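Local coordinates for uncharacterized conserved protein (PDB 2ZBV) that probably acts on S-adenosyl-L-methionine, as members of the SAM hydrolase and SAM-dependent halogenase family do, and binds adenosine between subunits, at residues A[180-185]-A[237-242]. Residues are numbered along the deposited sequence; the frame is centred on the assembly and turned at random.
Sequences FGNVST and FLEIAV. With ADN (adenosine), chain F.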
loop_
_atom_site.group_PDB
_atom_site.type_symbol
_atom_site.label_atom_id
_atom_site.label_comp_id
_atom_site.label_asym_id
_atom_site.label_seq_id
_atom_site.Cartn_x
_atom_site.Cartn_y
_atom_site.Cartn_z
ATOM N N PHE A 180 -6.052 -4.713 -13.282
ATOM C CA PHE A 180 -6.376 -5.846 -14.138
ATOM C C PHE A 180 -6.140 -5.577 -15.619
ATOM O O PHE A 180 -6.150 -6.498 -16.438
ATOM C CB PHE A 180 -7.835 -6.229 -13.908
ATOM C CG PHE A 180 -8.148 -6.514 -12.471
ATOM C CD1 PHE A 180 -7.799 -7.734 -11.901
ATOM C CD2 PHE A 180 -8.737 -5.540 -11.667
ATOM C CE1 PHE A 180 -8.028 -7.984 -10.545
ATOM C CE2 PHE A 180 -8.967 -5.781 -10.309
ATOM C CZ PHE A 180 -8.609 -7.009 -9.752
ATOM N N GLY A 181 -5.929 -4.314 -15.964
ATOM C CA GLY A 181 -5.720 -3.980 -17.358
ATOM C C GLY A 181 -7.039 -3.545 -17.971
ATOM O O GLY A 181 -7.145 -3.348 -19.182
ATOM N N ASN A 182 -8.056 -3.411 -17.130
ATOM C CA ASN A 182 -9.350 -2.971 -17.611
ATOM C C ASN A 182 -9.161 -1.534 -18.075
ATOM O O ASN A 182 -8.441 -0.756 -17.442
ATOM C CB ASN A 182 -10.395 -3.059 -16.500
ATOM C CG ASN A 182 -10.660 -4.495 -16.071
ATOM O OD1 ASN A 182 -10.656 -5.410 -16.900
ATOM N ND2 ASN A 182 -10.908 -4.698 -14.780
ATOM N N VAL A 183 -9.799 -1.196 -19.190
ATOM C CA VAL A 183 -9.683 0.129 -19.786
ATOM C C VAL A 183 -10.950 0.961 -19.586
ATOM O O VAL A 183 -11.925 0.790 -20.309
ATOM C CB VAL A 183 -9.388 -0.003 -21.304
ATOM C CG1 VAL A 183 -9.366 1.364 -21.974
ATOM C CG2 VAL A 183 -8.053 -0.712 -21.505
ATOM N N SER A 184 -10.940 1.853 -18.603
ATOM C CA SER A 184 -12.110 2.690 -18.364
ATOM C C SER A 184 -11.987 4.024 -19.096
ATOM O O SER A 184 -10.964 4.703 -19.002
ATOM C CB SER A 184 -12.306 2.949 -16.877
ATOM O OG SER A 184 -13.477 3.722 -16.685
ATOM N N THR A 185 -13.039 4.390 -19.823
ATOM C CA THR A 185 -13.048 5.633 -20.588
ATOM C C THR A 185 -13.721 6.746 -19.796
ATOM O O THR A 185 -14.126 6.548 -18.650
ATOM C CB THR A 185 -13.815 5.469 -21.921
ATOM O OG1 THR A 185 -15.214 5.335 -21.651
ATOM C CG2 THR A 185 -13.341 4.230 -22.664
ATOM N N PHE A 237 -19.086 4.482 -15.815
ATOM C CA PHE A 237 -18.409 4.779 -17.075
ATOM C C PHE A 237 -18.230 3.552 -17.965
ATOM O O PHE A 237 -18.134 2.419 -17.483
ATOM C CB PHE A 237 -17.043 5.405 -16.799
ATOM C CG PHE A 237 -17.119 6.836 -16.343
ATOM C CD1 PHE A 237 -17.309 7.862 -17.266
ATOM C CD2 PHE A 237 -17.034 7.155 -14.991
ATOM C CE1 PHE A 237 -17.414 9.192 -16.845
ATOM C CE2 PHE A 237 -17.139 8.479 -14.557
ATOM C CZ PHE A 237 -17.329 9.501 -15.486
ATOM N N LEU A 238 -18.184 3.788 -19.271
ATOM C CA LEU A 238 -18.006 2.703 -20.218
ATOM C C LEU A 238 -16.575 2.203 -20.093
ATOM O O LEU A 238 -15.619 2.977 -20.208
ATOM C CB LEU A 238 -18.276 3.184 -21.648
ATOM C CG LEU A 238 -18.204 2.081 -22.714
ATOM C CD1 LEU A 238 -19.091 2.449 -23.896
ATOM C CD2 LEU A 238 -16.760 1.871 -23.150
ATOM N N GLU A 239 -16.442 0.907 -19.846
ATOM C CA GLU A 239 -15.138 0.278 -19.691
ATOM C C GLU A 239 -14.994 -0.905 -20.644
ATOM O O GLU A 239 -15.973 -1.590 -20.962
ATOM C CB GLU A 239 -14.972 -0.199 -18.242
ATOM C CG GLU A 239 -13.667 -0.937 -17.936
ATOM C CD GLU A 239 -13.545 -1.291 -16.456
ATOM O OE1 GLU A 239 -14.209 -2.248 -16.003
ATOM O OE2 GLU A 239 -12.795 -0.598 -15.741
ATOM N N ILE A 240 -13.773 -1.126 -21.123
ATOM C CA ILE A 240 -13.504 -2.251 -22.007
ATOM C C ILE A 240 -12.639 -3.211 -21.208
ATOM O O ILE A 240 -11.621 -2.814 -20.642
ATOM C CB ILE A 240 -12.739 -1.835 -23.290
ATOM C CG1 ILE A 240 -13.586 -0.876 -24.125
ATOM C CG2 ILE A 240 -12.405 -3.069 -24.128
ATOM C CD1 ILE A 240 -13.267 0.575 -23.880
ATOM N N ALA A 241 -13.052 -4.472 -21.150
ATOM C CA ALA A 241 -12.296 -5.475 -20.410
ATOM C C ALA A 241 -12.152 -6.761 -21.207
ATOM O O ALA A 241 -12.864 -6.979 -22.185
ATOM C CB ALA A 241 -12.989 -5.776 -19.087
ATOM N N VAL A 242 -11.204 -7.591 -20.796
ATOM C CA VAL A 242 -10.994 -8.898 -21.411
ATOM C C VAL A 242 -11.251 -9.844 -20.250
ATOM O O VAL A 242 -10.628 -9.718 -19.191
ATOM C CB VAL A 242 -9.535 -9.088 -21.916
ATOM C CG1 VAL A 242 -9.289 -10.545 -22.287
ATOM C CG2 VAL A 242 -9.281 -8.195 -23.131
HETATM O "O5'" ADN F . -15.327 -6.950 -8.317
HETATM C "C5'" ADN F . -13.951 -7.115 -8.003
HETATM C "C4'" ADN F . -13.450 -8.383 -8.684
HETATM O "O4'" ADN F . -13.558 -8.284 -10.127
HETATM C "C3'" ADN F . -11.963 -8.663 -8.385
HETATM O "O3'" ADN F . -11.837 -9.501 -7.248
HETATM C "C2'" ADN F . -11.434 -9.295 -9.704
HETATM O "O2'" ADN F . -10.944 -10.634 -9.499
HETATM C "C1'" ADN F . -12.625 -9.257 -10.670
HETATM N N9 ADN F . -12.191 -8.826 -12.008
HETATM C C8 ADN F . -11.711 -7.583 -12.344
HETATM N N7 ADN F . -11.415 -7.543 -13.606
HETATM C C5 ADN F . -11.679 -8.742 -14.169
HETATM C C6 ADN F . -11.558 -9.289 -15.484
HETATM N N6 ADN F . -11.070 -8.520 -16.517
HETATM N N1 ADN F . -11.930 -10.571 -15.692
HETATM C C2 ADN F . -12.407 -11.331 -14.698
HETATM N N3 ADN F . -12.533 -10.856 -13.454
HETATM C C4 ADN F . -12.186 -9.586 -13.151
HETATM O O HOH W 1 -9.174 -6.548 -18.953
HETATM O O HOH W 2 -10.187 0.668 -15.290
#
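With CG anti to its carbonyl carbon (chi1 -66°), Asn182 turns its amide so that OD1 lies against the methyl of Ala241 and both polar ends meet adenosine. On the neighbouring strand, Glu239 runs CG anti to the backbone N (chi1 178°) and lays its carboxylate along Asn182, OE2 coming 3.5 Å from Asn182 CB; a water bridges the same OE2 to Asn182 O. Asn182 and Val242 illustrate how the ends of two adjacent antiparallel segments can read a purine. Asn182 ND2 donates almost straight to adenosine N7 (3.1 Å, 175° at the hydrogen), while OD1 accepts from N6; the second N6 bond goes to the carbonyl of Val242, N6 to O 3.0 Å. One amide and one backbone oxygen thus recognise the Hoogsteen edge of adenine, and a water linking Asn182 OD1 to Val242 N ties the two segments together beside it. Adenosine C8 sits 3.6 Å above the plane of the Phe180 ring, over its centre, and the ribose carbon C2' touches CZ; an alanine here would probably uncover that side of the base and let it shift away from the Asn182 amide. Asp7 of the second subunit packs on Phe180 and hydrogen-bonds the nucleoside, placing the site at the subunit interface. Behind the pocket the strands run antiparallel. Val183 and Ile240 form a hydrogen-bonded pair, joined by two backbone bonds, followed by the non-hydrogen-bonded pair Ser184 and Glu239. At the far end Leu238 O is gripped twice, by Thr185 N and by Thr185 OG1, the latter at 2.8 Å and tilted from the carbonyl plane. Within the C-terminal domain, strand 183-185 also pairs with 169-177, and strand 237-242 with 228-232, while Val183 and Ile240 pack on helix 247-251.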